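Local coordinates for protein phage integrase (Pectobacterium atrosepticum, PDB 3JU0) that probably binds arm-type DNA sites through this N-terminal domain of a tyrosine recombinase, an integrase thought to carry out DNA integration and recombination, at residues Ser6-Ala11 with Gly54-Val59. Sequence-based numbering, arbitrary orientation.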
loop_
_atom_site.group_PDB
_atom_site.type_symbol
_atom_site.label_atom_id
_atom_site.label_comp_id
_atom_site.label_asym_id
_atom_site.label_seq_id
_atom_site.Cartn_x
_atom_site.Cartn_y
_atom_site.Cartn_z
ATOM N N SER A 6 -15.341 2.259 1.276
ATOM C CA SER A 6 -16.190 2.594 0.148
ATOM C C SER A 6 -15.466 3.451 -0.934
ATOM O O SER A 6 -15.658 3.239 -2.128
ATOM C CB SER A 6 -17.514 3.217 0.673
ATOM O OG SER A 6 -17.339 4.590 0.885
ATOM N N LYS A 7 -14.633 4.437 -0.557
ATOM C CA LYS A 7 -13.929 5.237 -1.544
ATOM C C LYS A 7 -13.009 4.334 -2.352
ATOM O O LYS A 7 -12.886 4.473 -3.551
ATOM C CB LYS A 7 -13.175 6.361 -0.871
ATOM C CG LYS A 7 -14.115 7.422 -0.184
ATOM C CD LYS A 7 -13.289 8.604 0.259
ATOM N N VAL A 8 -12.359 3.387 -1.664
ATOM C CA VAL A 8 -11.477 2.453 -2.347
ATOM C C VAL A 8 -12.221 1.593 -3.329
ATOM O O VAL A 8 -11.791 1.481 -4.465
ATOM C CB VAL A 8 -10.686 1.617 -1.336
ATOM C CG1 VAL A 8 -9.897 0.517 -2.043
ATOM C CG2 VAL A 8 -9.784 2.492 -0.510
ATOM N N LYS A 9 -13.324 0.997 -2.895
ATOM C CA LYS A 9 -14.125 0.106 -3.739
ATOM C C LYS A 9 -14.683 0.849 -4.937
ATOM O O LYS A 9 -14.697 0.300 -6.055
ATOM C CB LYS A 9 -15.264 -0.495 -2.907
ATOM C CG LYS A 9 -16.083 -1.524 -3.623
ATOM C CD LYS A 9 -17.182 -2.001 -2.696
ATOM C CE LYS A 9 -17.654 -3.400 -3.043
ATOM N NZ LYS A 9 -17.200 -3.693 -4.424
ATOM N N ASN A 10 -15.174 2.081 -4.696
ATOM C CA ASN A 10 -15.909 2.783 -5.715
ATOM C C ASN A 10 -15.044 3.611 -6.708
ATOM O O ASN A 10 -15.565 4.103 -7.744
ATOM C CB ASN A 10 -16.947 3.657 -5.043
ATOM C CG ASN A 10 -18.028 2.856 -4.310
ATOM O OD1 ASN A 10 -18.360 1.718 -4.672
ATOM N ND2 ASN A 10 -18.663 3.509 -3.350
ATOM N N ALA A 11 -13.750 3.754 -6.435
ATOM C CA ALA A 11 -12.857 4.444 -7.321
ATOM C C ALA A 11 -12.864 3.786 -8.691
ATOM O O ALA A 11 -12.785 2.556 -8.797
ATOM C CB ALA A 11 -11.437 4.511 -6.755
ATOM N N GLY A 54 0.806 -4.398 -2.000
ATOM C CA GLY A 54 -0.199 -5.369 -2.375
ATOM C C GLY A 54 -1.250 -4.803 -3.311
ATOM O O GLY A 54 -1.175 -3.651 -3.723
ATOM N N VAL A 55 -2.209 -5.666 -3.618
ATOM C CA VAL A 55 -3.241 -5.407 -4.629
ATOM C C VAL A 55 -4.608 -5.480 -3.975
ATOM O O VAL A 55 -4.926 -6.483 -3.391
ATOM C CB VAL A 55 -3.112 -6.428 -5.800
ATOM C CG1 VAL A 55 -4.258 -6.315 -6.750
ATOM C CG2 VAL A 55 -1.779 -6.188 -6.502
ATOM N N TYR A 56 -5.455 -4.474 -4.186
ATOM C CA TYR A 56 -6.844 -4.545 -3.750
ATOM C C TYR A 56 -7.661 -5.330 -4.811
ATOM O O TYR A 56 -7.478 -5.107 -5.995
ATOM C CB TYR A 56 -7.382 -3.103 -3.649
ATOM C CG TYR A 56 -8.832 -2.991 -3.260
ATOM C CD1 TYR A 56 -9.249 -3.010 -1.952
ATOM C CD2 TYR A 56 -9.809 -2.911 -4.239
ATOM C CE1 TYR A 56 -10.602 -2.961 -1.611
ATOM C CE2 TYR A 56 -11.122 -2.801 -3.894
ATOM C CZ TYR A 56 -11.514 -2.836 -2.607
ATOM O OH TYR A 56 -12.851 -2.711 -2.306
ATOM N N PRO A 57 -8.572 -6.184 -4.397
ATOM C CA PRO A 57 -9.133 -6.439 -3.091
ATOM C C PRO A 57 -8.460 -7.592 -2.333
ATOM O O PRO A 57 -8.894 -7.908 -1.278
ATOM C CB PRO A 57 -10.603 -6.807 -3.436
ATOM C CG PRO A 57 -10.420 -7.474 -4.717
ATOM C CD PRO A 57 -9.405 -6.750 -5.476
ATOM N N ALA A 58 -7.376 -8.171 -2.866
ATOM C CA ALA A 58 -6.607 -9.209 -2.132
ATOM C C ALA A 58 -6.149 -8.664 -0.787
ATOM O O ALA A 58 -6.185 -9.366 0.252
ATOM C CB ALA A 58 -5.490 -9.696 -2.978
ATOM N N VAL A 59 -5.774 -7.394 -0.806
ATOM C CA VAL A 59 -5.330 -6.642 0.354
ATOM C C VAL A 59 -6.343 -5.497 0.562
ATOM O O VAL A 59 -6.505 -4.619 -0.261
ATOM C CB VAL A 59 -3.910 -6.103 0.069
ATOM C CG1 VAL A 59 -3.429 -5.222 1.224
ATOM C CG2 VAL A 59 -2.923 -7.265 -0.232
#
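V8 lays one methyl on the ring of Y56, joining the short N-terminal helix 5-10 to strand 47-56, an outermost strand of the four-stranded antiparallel sheet in this arm-type binding domain. The meeting is a CH-pi contact: V8 CG1 stands 3.6 Å from the centroid of the Y56 ring and only 12° off the ring normal, nearly above its middle. With CG1 anti to the backbone N (chi1 173°), the valine sends this methyl over the ring. Y56 also extends its CG anti to the backbone N (chi1 178°), which carries the ring out from the strand to the helix. The opposite face is taken by P57, joined to Y56 by a cis peptide bond; the pyrrolidine folds back so that P57 CB sits 3.9 Å from the ring plane. W38 and K36 of the neighbouring strand 36-44 also touch Y56, and V8 in turn packs on W38 and on L28 of strand 26-30, so the helix lies against the inner strands as well. At the far end of the tyrosine, the hydroxyl reaches the base of K9, whose chain leads away: Y56 OH lies 3.3 Å from K9 CB.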